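PDB 1W07: peroxisomal acyl-coenzyme A oxidase 1 from Arabidopsis thaliana, which oxidises long- and medium-chain acyl-CoAs to 2-trans-enoyl-CoAs with bound FAD and hands the electrons to oxygen, giving hydrogen peroxide in peroxisomal beta-oxidation. Local coordinates for residues B[137-142]-B[147-152]; B[310-315]-B[319-324]; B[328-333]-B[396-401]. The protein carries 1 engineered substitution. All blocks are in the same frame, centred on the assembly; numbering follows the deposited sequence.

Contact 1 of 3, residues B[137-142]-B[147-152]; sequences QTELGH and QGLETT. With FAD (flavin-adenine dinucleotide), chain I.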
# COMPACT_ATOMS: atom_id res chain seq x y z
N GLN B 137 -13.32 22.10 -9.14
CA GLN B 137 -13.36 22.73 -7.83
C GLN B 137 -11.95 22.87 -7.27
O GLN B 137 -11.45 23.97 -7.06
CB GLN B 137 -14.26 21.91 -6.91
CG GLN B 137 -14.29 22.36 -5.45
CD GLN B 137 -15.33 21.60 -4.64
OE1 GLN B 137 -16.53 21.78 -4.83
NE2 GLN B 137 -14.87 20.72 -3.75
N THR B 138 -11.29 21.74 -7.04
CA THR B 138 -9.95 21.71 -6.47
C THR B 138 -8.92 22.56 -7.23
O THR B 138 -8.94 22.66 -8.45
CB THR B 138 -9.45 20.26 -6.37
OG1 THR B 138 -10.33 19.54 -5.51
CG2 THR B 138 -8.03 20.21 -5.82
N GLU B 139 -8.01 23.16 -6.46
CA GLU B 139 -6.95 23.98 -7.02
C GLU B 139 -5.63 23.46 -6.47
O GLU B 139 -5.61 22.60 -5.59
CB GLU B 139 -7.12 25.45 -6.62
CG GLU B 139 -8.57 25.95 -6.69
CD GLU B 139 -8.72 27.45 -6.43
OE1 GLU B 139 -8.08 27.99 -5.50
OE2 GLU B 139 -9.52 28.08 -7.16
N LEU B 140 -4.53 23.98 -7.00
CA LEU B 140 -3.20 23.59 -6.54
C LEU B 140 -3.08 23.76 -5.04
O LEU B 140 -2.61 22.87 -4.33
CB LEU B 140 -2.12 24.44 -7.23
CG LEU B 140 -1.51 23.84 -8.50
CD1 LEU B 140 -0.65 24.88 -9.22
CD2 LEU B 140 -0.68 22.62 -8.12
N GLY B 141 -3.51 24.91 -4.54
CA GLY B 141 -3.40 25.17 -3.12
C GLY B 141 -4.53 24.74 -2.21
O GLY B 141 -4.36 24.77 -1.00
N HIS B 142 -5.66 24.31 -2.78
CA HIS B 142 -6.81 23.92 -1.95
C HIS B 142 -7.65 22.76 -2.49
O HIS B 142 -8.17 22.81 -3.61
CB HIS B 142 -7.74 25.12 -1.70
CG HIS B 142 -7.10 26.23 -0.92
ND1 HIS B 142 -6.24 27.14 -1.49
CD2 HIS B 142 -7.17 26.54 0.39
CE1 HIS B 142 -5.81 27.97 -0.55
NE2 HIS B 142 -6.36 27.62 0.60
N GLN B 147 -13.50 26.15 1.21
CA GLN B 147 -13.74 27.56 1.53
C GLN B 147 -12.51 28.41 1.31
O GLN B 147 -12.58 29.64 1.35
CB GLN B 147 -14.23 27.69 2.97
CG GLN B 147 -15.57 27.00 3.22
CD GLN B 147 -16.66 27.50 2.29
OE1 GLN B 147 -16.97 28.69 2.26
NE2 GLN B 147 -17.25 26.59 1.51
N GLY B 148 -11.37 27.77 1.04
CA GLY B 148 -10.14 28.49 0.80
C GLY B 148 -9.82 28.70 -0.67
O GLY B 148 -8.78 29.27 -0.99
N LEU B 149 -10.70 28.26 -1.57
CA LEU B 149 -10.47 28.44 -3.01
C LEU B 149 -10.13 29.89 -3.30
O LEU B 149 -10.73 30.79 -2.69
CB LEU B 149 -11.71 28.04 -3.82
CG LEU B 149 -12.12 26.57 -3.74
CD1 LEU B 149 -13.29 26.31 -4.68
CD2 LEU B 149 -10.92 25.68 -4.08
N GLU B 150 -9.19 30.11 -4.22
CA GLU B 150 -8.72 31.45 -4.60
C GLU B 150 -9.34 31.98 -5.89
O GLU B 150 -9.35 33.19 -6.12
CB GLU B 150 -7.20 31.46 -4.75
CG GLU B 150 -6.43 30.98 -3.53
CD GLU B 150 -4.93 31.01 -3.73
OE1 GLU B 150 -4.37 32.11 -3.92
OE2 GLU B 150 -4.31 29.93 -3.69
N THR B 151 -9.82 31.09 -6.75
CA THR B 151 -10.41 31.55 -8.01
C THR B 151 -11.57 32.50 -7.69
O THR B 151 -12.36 32.26 -6.78
CB THR B 151 -10.90 30.35 -8.86
OG1 THR B 151 -9.79 29.50 -9.14
CG2 THR B 151 -11.52 30.84 -10.19
N THR B 152 -11.65 33.60 -8.44
CA THR B 152 -12.71 34.57 -8.20
C THR B 152 -13.68 34.70 -9.35
O THR B 152 -13.33 34.44 -10.50
CB THR B 152 -12.12 35.96 -7.89
OG1 THR B 152 -11.30 36.38 -8.98
CG2 THR B 152 -11.29 35.93 -6.65
PA FAD I . -5.10 18.02 2.22
O1A FAD I . -6.50 18.24 2.65
O2A FAD I . -4.26 19.22 1.97
O5B FAD I . -4.38 17.07 3.30
C5B FAD I . -2.99 16.77 3.20
C4B FAD I . -2.49 16.18 4.52
O4B FAD I . -2.77 17.13 5.56
C3B FAD I . -3.25 14.90 4.88
O3B FAD I . -2.45 14.07 5.72
C2B FAD I . -4.45 15.45 5.65
O2B FAD I . -4.92 14.48 6.59
C1B FAD I . -3.78 16.58 6.43
N9A FAD I . -4.77 17.62 6.82
C8A FAD I . -5.30 18.54 6.02
N7A FAD I . -6.15 19.30 6.72
C5A FAD I . -6.17 18.84 7.97
C6A FAD I . -6.84 19.23 9.12
N6A FAD I . -7.75 20.20 9.10
N1A FAD I . -6.59 18.53 10.31
C2A FAD I . -5.67 17.47 10.31
N3A FAD I . -5.06 17.13 9.19
C4A FAD I . -5.28 17.78 8.03
N1 FAD I . -11.18 17.66 -7.46
C2 FAD I . -12.17 18.26 -8.24
O2 FAD I . -12.57 19.39 -7.96
N3 FAD I . -12.68 17.57 -9.35
C4 FAD I . -12.21 16.30 -9.67
O4 FAD I . -12.69 15.69 -10.63
C4X FAD I . -11.21 15.71 -8.90
N5 FAD I . -10.66 14.47 -9.25
C5X FAD I . -9.64 13.88 -8.49
C6 FAD I . -9.04 12.71 -8.93
C7 FAD I . -7.95 12.19 -8.24
C7M FAD I . -7.30 10.90 -8.75
C8 FAD I . -7.46 12.84 -7.10
C8M FAD I . -6.27 12.29 -6.32
C9 FAD I . -8.08 14.01 -6.67
C9A FAD I . -9.17 14.54 -7.35
N10 FAD I . -9.75 15.76 -6.97
C10 FAD I . -10.70 16.38 -7.79
C1' FAD I . -9.30 16.47 -5.75
C2' FAD I . -9.88 15.80 -4.50
O2' FAD I . -11.31 15.71 -4.62
C3' FAD I . -9.52 16.49 -3.18
O3' FAD I . -9.97 17.85 -3.22
C4' FAD I . -8.02 16.47 -2.89
O4' FAD I . -7.42 15.26 -3.36
C5' FAD I . -7.80 16.60 -1.39
O5' FAD I . -6.42 16.41 -1.07
P FAD I . -5.52 17.63 -0.55
O1P FAD I . -4.34 17.70 -1.43
O2P FAD I . -6.37 18.83 -0.40
O3P FAD I . -5.07 17.10 0.90
O HOH W 1 -5.84 27.61 -3.96

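Contact 2 of 3, residues B[310-315]-B[319-324]; sequences RRQFGA and GIETQV. With FAD (flavin-adenine dinucleotide), chain C.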
# COMPACT_ATOMS: atom_id res chain seq x y z
N ARG B 310 -2.18 -22.03 -4.85
CA ARG B 310 -0.80 -22.03 -4.39
C ARG B 310 -0.54 -22.98 -3.22
O ARG B 310 -1.22 -22.93 -2.19
CB ARG B 310 -0.39 -20.61 -4.02
CG ARG B 310 1.05 -20.48 -3.53
CD ARG B 310 2.07 -20.74 -4.64
NE ARG B 310 3.42 -20.45 -4.18
CZ ARG B 310 4.49 -20.39 -4.97
NH1 ARG B 310 4.38 -20.59 -6.28
NH2 ARG B 310 5.69 -20.13 -4.45
N ARG B 311 0.45 -23.85 -3.38
CA ARG B 311 0.84 -24.78 -2.33
C ARG B 311 2.30 -24.50 -2.00
O ARG B 311 3.12 -24.27 -2.90
CB ARG B 311 0.68 -26.24 -2.80
CG ARG B 311 -0.78 -26.69 -3.00
CD ARG B 311 -0.86 -28.02 -3.76
NE ARG B 311 -2.24 -28.45 -4.00
CZ ARG B 311 -3.02 -29.03 -3.09
NH1 ARG B 311 -2.58 -29.25 -1.86
NH2 ARG B 311 -4.26 -29.39 -3.42
N GLN B 312 2.63 -24.50 -0.71
CA GLN B 312 4.00 -24.23 -0.32
C GLN B 312 4.23 -24.75 1.10
O GLN B 312 3.51 -24.38 2.03
CB GLN B 312 4.27 -22.71 -0.38
CG GLN B 312 5.75 -22.31 -0.50
CD GLN B 312 6.35 -22.51 -1.90
OE1 GLN B 312 7.51 -22.15 -2.15
NE2 GLN B 312 5.56 -23.07 -2.81
N PHE B 313 5.25 -25.59 1.25
CA PHE B 313 5.57 -26.19 2.55
C PHE B 313 4.46 -27.16 2.95
O PHE B 313 3.50 -27.36 2.20
CB PHE B 313 5.71 -25.11 3.63
CG PHE B 313 6.86 -24.16 3.42
CD1 PHE B 313 6.64 -22.86 2.98
CD2 PHE B 313 8.16 -24.56 3.72
CE1 PHE B 313 7.71 -21.96 2.85
CE2 PHE B 313 9.24 -23.66 3.58
CZ PHE B 313 9.01 -22.36 3.15
N GLY B 314 4.60 -27.75 4.13
CA GLY B 314 3.61 -28.69 4.60
C GLY B 314 3.45 -29.93 3.73
O GLY B 314 2.35 -30.46 3.61
N ALA B 315 4.54 -30.38 3.12
CA ALA B 315 4.48 -31.56 2.26
C ALA B 315 4.26 -32.82 3.09
O ALA B 315 5.05 -33.14 3.98
CB ALA B 315 5.77 -31.69 1.45
N GLY B 319 5.91 -35.11 -1.11
CA GLY B 319 5.91 -34.01 -2.05
C GLY B 319 4.65 -33.18 -2.16
O GLY B 319 4.71 -32.03 -2.62
N ILE B 320 3.50 -33.71 -1.75
CA ILE B 320 2.26 -32.95 -1.84
C ILE B 320 2.22 -31.81 -0.81
O ILE B 320 1.92 -32.03 0.36
CB ILE B 320 1.01 -33.84 -1.63
CG1 ILE B 320 1.02 -35.02 -2.62
CG2 ILE B 320 -0.25 -33.02 -1.87
CD1 ILE B 320 0.96 -34.61 -4.08
N GLU B 321 2.51 -30.59 -1.24
CA GLU B 321 2.49 -29.46 -0.32
C GLU B 321 1.08 -28.95 -0.04
O GLU B 321 0.16 -29.16 -0.83
CB GLU B 321 3.37 -28.34 -0.86
CG GLU B 321 4.83 -28.71 -0.79
CD GLU B 321 5.72 -27.78 -1.57
OE1 GLU B 321 6.05 -26.68 -1.07
OE2 GLU B 321 6.09 -28.15 -2.70
N THR B 322 0.93 -28.27 1.09
CA THR B 322 -0.35 -27.72 1.57
C THR B 322 -0.76 -26.41 0.89
O THR B 322 0.07 -25.52 0.67
CB THR B 322 -0.27 -27.45 3.10
OG1 THR B 322 0.22 -28.63 3.76
CG2 THR B 322 -1.63 -27.06 3.66
N GLN B 323 -2.05 -26.26 0.61
CA GLN B 323 -2.56 -25.02 0.02
C GLN B 323 -2.33 -23.91 1.05
O GLN B 323 -2.63 -24.09 2.24
CB GLN B 323 -4.05 -25.17 -0.26
CG GLN B 323 -4.37 -26.19 -1.34
CD GLN B 323 -5.81 -26.64 -1.29
OE1 GLN B 323 -6.17 -27.48 -0.47
NE2 GLN B 323 -6.65 -26.06 -2.13
N VAL B 324 -1.78 -22.77 0.63
CA VAL B 324 -1.50 -21.72 1.58
C VAL B 324 -2.74 -21.24 2.30
O VAL B 324 -2.67 -20.79 3.44
CB VAL B 324 -0.76 -20.51 0.94
CG1 VAL B 324 0.60 -20.97 0.44
CG2 VAL B 324 -1.59 -19.87 -0.16
PA FAD C . 4.98 -18.13 -1.03
O1A FAD C . 6.03 -18.66 -0.14
O2A FAD C . 4.37 -19.04 -2.04
O5B FAD C . 3.83 -17.48 -0.12
C5B FAD C . 2.58 -17.06 -0.68
C4B FAD C . 1.57 -16.82 0.45
O4B FAD C . 1.54 -18.01 1.25
C3B FAD C . 2.05 -15.69 1.37
O3B FAD C . 0.93 -15.10 2.03
C2B FAD C . 2.92 -16.45 2.37
O2B FAD C . 2.96 -15.74 3.61
C1B FAD C . 2.05 -17.70 2.56
N9A FAD C . 2.85 -18.83 3.08
C8A FAD C . 3.71 -19.57 2.38
N7A FAD C . 4.23 -20.51 3.16
C5A FAD C . 3.68 -20.38 4.37
C6A FAD C . 3.83 -21.08 5.56
N6A FAD C . 4.64 -22.13 5.63
N1A FAD C . 3.08 -20.68 6.67
C2A FAD C . 2.20 -19.60 6.55
N3A FAD C . 2.09 -18.95 5.40
C4A FAD C . 2.80 -19.32 4.32
N1 FAD C . 14.48 -15.38 -6.86
C2 FAD C . 15.73 -15.80 -7.33
O2 FAD C . 16.03 -17.00 -7.31
N3 FAD C . 16.61 -14.85 -7.87
C4 FAD C . 16.23 -13.51 -7.95
O4 FAD C . 17.00 -12.68 -8.43
C4X FAD C . 14.99 -13.10 -7.48
N5 FAD C . 14.58 -11.77 -7.61
C5X FAD C . 13.31 -11.35 -7.17
C6 FAD C . 12.87 -10.06 -7.43
C7 FAD C . 11.55 -9.70 -7.13
C7M FAD C . 11.07 -8.29 -7.48
C8 FAD C . 10.69 -10.64 -6.56
C8M FAD C . 9.22 -10.29 -6.26
C9 FAD C . 11.14 -11.92 -6.29
C9A FAD C . 12.45 -12.29 -6.59
N10 FAD C . 12.89 -13.61 -6.41
C10 FAD C . 14.12 -14.03 -6.93
C1' FAD C . 12.01 -14.61 -5.74
C2' FAD C . 12.02 -14.33 -4.23
O2' FAD C . 13.38 -14.29 -3.77
C3' FAD C . 11.25 -15.35 -3.39
O3' FAD C . 11.75 -16.67 -3.64
C4' FAD C . 9.74 -15.32 -3.68
O4' FAD C . 9.27 -13.98 -3.82
C5' FAD C . 8.99 -16.01 -2.54
O5' FAD C . 7.59 -15.77 -2.68
P FAD C . 6.57 -16.96 -3.03
O1P FAD C . 5.88 -16.60 -4.29
O2P FAD C . 7.29 -18.25 -2.96
O3P FAD C . 5.54 -16.84 -1.81

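Contact 3 of 3, residues B[328-333]-B[396-401]; sequences KTQQNR and RKLCGG. With FAD (flavin-adenine dinucleotide), chain C.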
# COMPACT_ATOMS: atom_id res chain seq x y z
N LYS B 328 -3.33 -20.73 9.12
CA LYS B 328 -4.05 -19.76 9.94
C LYS B 328 -3.63 -18.31 9.74
O LYS B 328 -4.46 -17.41 9.85
CB LYS B 328 -3.97 -20.17 11.42
CG LYS B 328 -5.02 -21.22 11.80
CD LYS B 328 -6.43 -20.63 11.70
CE LYS B 328 -7.55 -21.66 11.89
NZ LYS B 328 -7.78 -22.58 10.73
N THR B 329 -2.35 -18.07 9.44
CA THR B 329 -1.85 -16.72 9.18
C THR B 329 -2.47 -16.21 7.87
O THR B 329 -2.84 -15.04 7.74
CB THR B 329 -0.35 -16.71 8.99
OG1 THR B 329 -0.00 -17.76 8.09
CG2 THR B 329 0.39 -16.89 10.33
N GLN B 330 -2.58 -17.08 6.87
CA GLN B 330 -3.17 -16.68 5.59
C GLN B 330 -4.65 -16.36 5.83
O GLN B 330 -5.17 -15.37 5.32
CB GLN B 330 -3.02 -17.83 4.57
CG GLN B 330 -3.27 -17.46 3.09
CD GLN B 330 -2.10 -16.71 2.47
OE1 GLN B 330 -1.13 -16.38 3.16
NE2 GLN B 330 -2.18 -16.42 1.17
N GLN B 331 -5.32 -17.19 6.63
CA GLN B 331 -6.75 -17.01 6.94
C GLN B 331 -7.02 -15.74 7.76
O GLN B 331 -8.00 -15.02 7.51
CB GLN B 331 -7.27 -18.24 7.70
CG GLN B 331 -6.98 -19.56 6.97
CD GLN B 331 -7.58 -20.78 7.65
OE1 GLN B 331 -7.95 -20.73 8.83
NE2 GLN B 331 -7.65 -21.89 6.93
N ASN B 332 -6.13 -15.47 8.71
CA ASN B 332 -6.24 -14.29 9.58
C ASN B 332 -6.00 -13.00 8.80
O ASN B 332 -6.43 -11.93 9.22
CB ASN B 332 -5.22 -14.40 10.72
CG ASN B 332 -5.38 -13.30 11.75
OD1 ASN B 332 -6.47 -13.10 12.30
ND2 ASN B 332 -4.30 -12.57 12.02
N ARG B 333 -5.32 -13.11 7.66
CA ARG B 333 -5.06 -11.92 6.85
C ARG B 333 -6.12 -11.74 5.75
O ARG B 333 -6.51 -10.61 5.42
CB ARG B 333 -3.67 -12.04 6.20
CG ARG B 333 -2.51 -11.99 7.21
CD ARG B 333 -1.25 -12.65 6.66
NE ARG B 333 -0.68 -11.92 5.54
CZ ARG B 333 0.26 -12.40 4.72
NH1 ARG B 333 0.73 -13.63 4.90
NH2 ARG B 333 0.73 -11.65 3.73
N ARG B 396 -2.44 -8.35 -2.30
CA ARG B 396 -1.32 -8.51 -3.22
C ARG B 396 -0.20 -9.27 -2.50
O ARG B 396 0.37 -10.21 -3.06
CB ARG B 396 -0.84 -7.15 -3.74
CG ARG B 396 0.17 -7.26 -4.89
CD ARG B 396 0.81 -5.91 -5.16
NE ARG B 396 1.59 -5.50 -4.00
CZ ARG B 396 2.72 -6.09 -3.61
NH1 ARG B 396 3.23 -7.11 -4.31
NH2 ARG B 396 3.31 -5.70 -2.50
N LYS B 397 0.09 -8.90 -1.25
CA LYS B 397 1.13 -9.57 -0.48
C LYS B 397 0.76 -11.02 -0.22
O LYS B 397 1.63 -11.90 -0.11
CB LYS B 397 1.36 -8.85 0.86
CG LYS B 397 1.96 -7.45 0.74
CD LYS B 397 2.62 -7.04 2.05
CE LYS B 397 3.31 -5.68 1.94
NZ LYS B 397 2.33 -4.56 1.80
N LEU B 398 -0.54 -11.29 -0.11
CA LEU B 398 -1.01 -12.65 0.13
C LEU B 398 -0.70 -13.56 -1.06
O LEU B 398 -0.71 -14.79 -0.92
CB LEU B 398 -2.52 -12.63 0.41
CG LEU B 398 -2.88 -12.13 1.81
CD1 LEU B 398 -4.37 -11.86 1.91
CD2 LEU B 398 -2.45 -13.16 2.84
N CYS B 399 -0.42 -12.96 -2.22
CA CYS B 399 -0.11 -13.74 -3.42
C CYS B 399 1.41 -13.89 -3.60
O CYS B 399 1.89 -14.30 -4.66
CB CYS B 399 -0.73 -13.09 -4.66
SG CYS B 399 -2.47 -13.27 -4.82
N GLY B 400 2.18 -13.58 -2.55
CA GLY B 400 3.63 -13.73 -2.62
C GLY B 400 4.29 -13.04 -3.80
O GLY B 400 3.83 -12.00 -4.27
N GLY B 401 5.39 -13.60 -4.30
CA GLY B 401 6.10 -13.01 -5.42
C GLY B 401 5.28 -12.69 -6.66
O GLY B 401 5.36 -11.58 -7.19
PA FAD C . 4.98 -18.13 -1.03
O1A FAD C . 6.03 -18.66 -0.14
O2A FAD C . 4.37 -19.04 -2.04
O5B FAD C . 3.83 -17.48 -0.12
C5B FAD C . 2.58 -17.06 -0.68
C4B FAD C . 1.57 -16.82 0.45
O4B FAD C . 1.54 -18.01 1.25
C3B FAD C . 2.05 -15.69 1.37
O3B FAD C . 0.93 -15.10 2.03
C2B FAD C . 2.92 -16.45 2.37
O2B FAD C . 2.96 -15.74 3.61
C1B FAD C . 2.05 -17.70 2.56
N9A FAD C . 2.85 -18.83 3.08
C8A FAD C . 3.71 -19.57 2.38
N7A FAD C . 4.23 -20.51 3.16
C5A FAD C . 3.68 -20.38 4.37
C6A FAD C . 3.83 -21.08 5.56
N6A FAD C . 4.64 -22.13 5.63
N1A FAD C . 3.08 -20.68 6.67
C2A FAD C . 2.20 -19.60 6.55
N3A FAD C . 2.09 -18.95 5.40
C4A FAD C . 2.80 -19.32 4.32
N1 FAD C . 14.48 -15.38 -6.86
C2 FAD C . 15.73 -15.80 -7.33
O2 FAD C . 16.03 -17.00 -7.31
N3 FAD C . 16.61 -14.85 -7.87
C4 FAD C . 16.23 -13.51 -7.95
O4 FAD C . 17.00 -12.68 -8.43
C4X FAD C . 14.99 -13.10 -7.48
N5 FAD C . 14.58 -11.77 -7.61
C5X FAD C . 13.31 -11.35 -7.17
C6 FAD C . 12.87 -10.06 -7.43
C7 FAD C . 11.55 -9.70 -7.13
C7M FAD C . 11.07 -8.29 -7.48
C8 FAD C . 10.69 -10.64 -6.56
C8M FAD C . 9.22 -10.29 -6.26
C9 FAD C . 11.14 -11.92 -6.29
C9A FAD C . 12.45 -12.29 -6.59
N10 FAD C . 12.89 -13.61 -6.41
C10 FAD C . 14.12 -14.03 -6.93
C1' FAD C . 12.01 -14.61 -5.74
C2' FAD C . 12.02 -14.33 -4.23
O2' FAD C . 13.38 -14.29 -3.77
C3' FAD C . 11.25 -15.35 -3.39
O3' FAD C . 11.75 -16.67 -3.64
C4' FAD C . 9.74 -15.32 -3.68
O4' FAD C . 9.27 -13.98 -3.82
C5' FAD C . 8.99 -16.01 -2.54
O5' FAD C . 7.59 -15.77 -2.68
P FAD C . 6.57 -16.96 -3.03
O1P FAD C . 5.88 -16.60 -4.29
O2P FAD C . 7.29 -18.25 -2.96
O3P FAD C . 5.54 -16.84 -1.81
O HOH W 2 3.05 -12.40 2.29

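Contact 1 of 3, residues B[137-142]-B[147-152]
Glu139 reaches across to 147-152 and takes three hydrogen bonds from that segment on its carboxylate. Glu139 OE1 receives Glu150 N at 2.7 Å in an almost straight bond (178°), on the syn side but 26° out of the carboxylate plane. Glu139 OE2 accepts Thr151 N at 3.1 Å on its syn lone pair, and also Thr151 OG1, where the very short 2.5 Å makes the exact length doubtful. Lys173 makes a salt bridge to OE2 and probably offsets its charge. With alanine at this position, the N-H groups of Glu150 and Thr151 would probably lose their acceptor and Lys173 its carboxylate partner. Leu149 packs on the aliphatic part of Glu139: its CD2 lies 3.5 Å from Glu139 CG, and the same methyl touches Gln137 O. His142 is the third large contributor. CG anti to the carbonyl carbon (chi1 -64°) turns one face of its ring to Gly148, whose O sits 3.2 Å above the plane, over its centre. A water in the ring plane links ND1 to Glu139 OE1 and Glu150 OE2, the latter also bonded to Thr170, while NE2 bonds Glu321 of the second subunit. On the far side Thr138 N donates to FAD O2 at 2.8 Å, and its OG1 donates to N1. The whole is the flavin-binding loop of the acyl-CoA dehydrogenase middle domain, folded between strands 133-136 and 152-156.

Contact 2 of 3, residues B[310-315]-B[319-324]
Arg311 and Gln323 pair their backbones in a single beta bridge, with CA atoms 4.1 Å apart, and main-chain bonds run along both sides of it. Arg310 O accepts Val324 N at 2.9 Å, Thr322 O accepts the N-H of Gln312, and Phe313 O accepts that of Thr322. Side chains bonded to backbone make a second group. Glu321 OE1 takes Phe313 N at 2.7 Å on its anti lone pair. Thr322 OG1 donates to Gly314 O at 2.8 Å, and Arg311 NH1 donates to Glu321 O at 2.9 Å, the acceptor lying in the guanidinium plane. That extended arginine also stacks on Gln323: the two chains run side by side, Gln323 CG stands 3.5 Å above the centre of the Arg311 guanidinium, and the amide plane, whose NE2 is hydrogen-bonded to Ala308 O, is turned only 26° from it. Bonds to the second subunit form a third group. Glu321 OE1 also accepts Asn145 ND2 of that subunit and OE2 bonds its His142, while Gln312 OE1 receives the N-H groups of its Gly143 and Asn145. Contacts to FAD come last. Arg310, bent at chi2 (68°), swings its tip to the diphosphate, where NE donates to FAD O2A at 2.7 Å. Val324 CG1 packs 3.2 Å from FAD O4B of the ribose, and N7A of the adenine lies at the edge of the Phe313 ring. Both segments belong to the loop between helix 278-309, which ends just before Arg310, and helix 328-363, whose start follows shortly after Val324.

Contact 3 of 3, residues B[328-333]-B[396-401]
Arg333 packs its side chain round the CD2 methyl of Leu398, the two side chains sliding past each other in opposite directions. Arg333 CB is 3.7 Å from Leu398 CD2, and CD passes the same methyl. NE, next along, touches CD2 too and makes a salt bridge with Glu394. A bend at chi3 (67°) folds the guanidinium over the leucine: Arg333 CZ comes to 3.4 Å of Leu398 CD2, which stands 3.3 Å above the guanidinium plane, over its centre. Arg333 NH1 turns to the adenosine ribose of FAD, with weak bonds to O3B and to O2B, the latter at 3.3 Å and in the guanidinium plane. Arg333 NH2 donates to a water O at 2.8 Å that in turn donates to Lys397 O. The two backbones brought together are the first turn of helix 328-363 and helix 370-398 near Lys397, both in the helical C-alpha1 domain of the acyl-CoA oxidase family, where they line the FAD pocket. One turn earlier, Gln330 joins the two helices. Gln330 NE2 donates to Leu398 O at 3.0 Å (150° at the hydrogen), with the acceptor in the amide plane; NE2 also bonds Ser307. The other arm, Gln330 OE1, receives the FAD ribose hydroxyl O3B at 2.7 Å. Farther along the other segment, Gly400 has no CB to crowd the diphosphate, and Gly401 N donates to FAD O1P at 3.0 Å.

Along the chain the contacts follow in series: 137-142 with 147-152 in the middle domain, then 310-315 with 319-324, then 328-333 with 396-401, the last two within the C-alpha1 domain. Contacts 2 and 3 lie about 14 Å apart between centres and touch, Val324 O meeting Gln330 CB, and they share one FAD. Contact 1 is on the opposite side of the chain's centre, about 56 Å from contact 2 and 42 Å from contact 3 between centres, and holds the other FAD. Each cofactor is therefore gripped by the flavin loop of one subunit and by the loop 310-324 and residues of 328-333 and 396-401 of its partner, consistent with sites that need the homodimer.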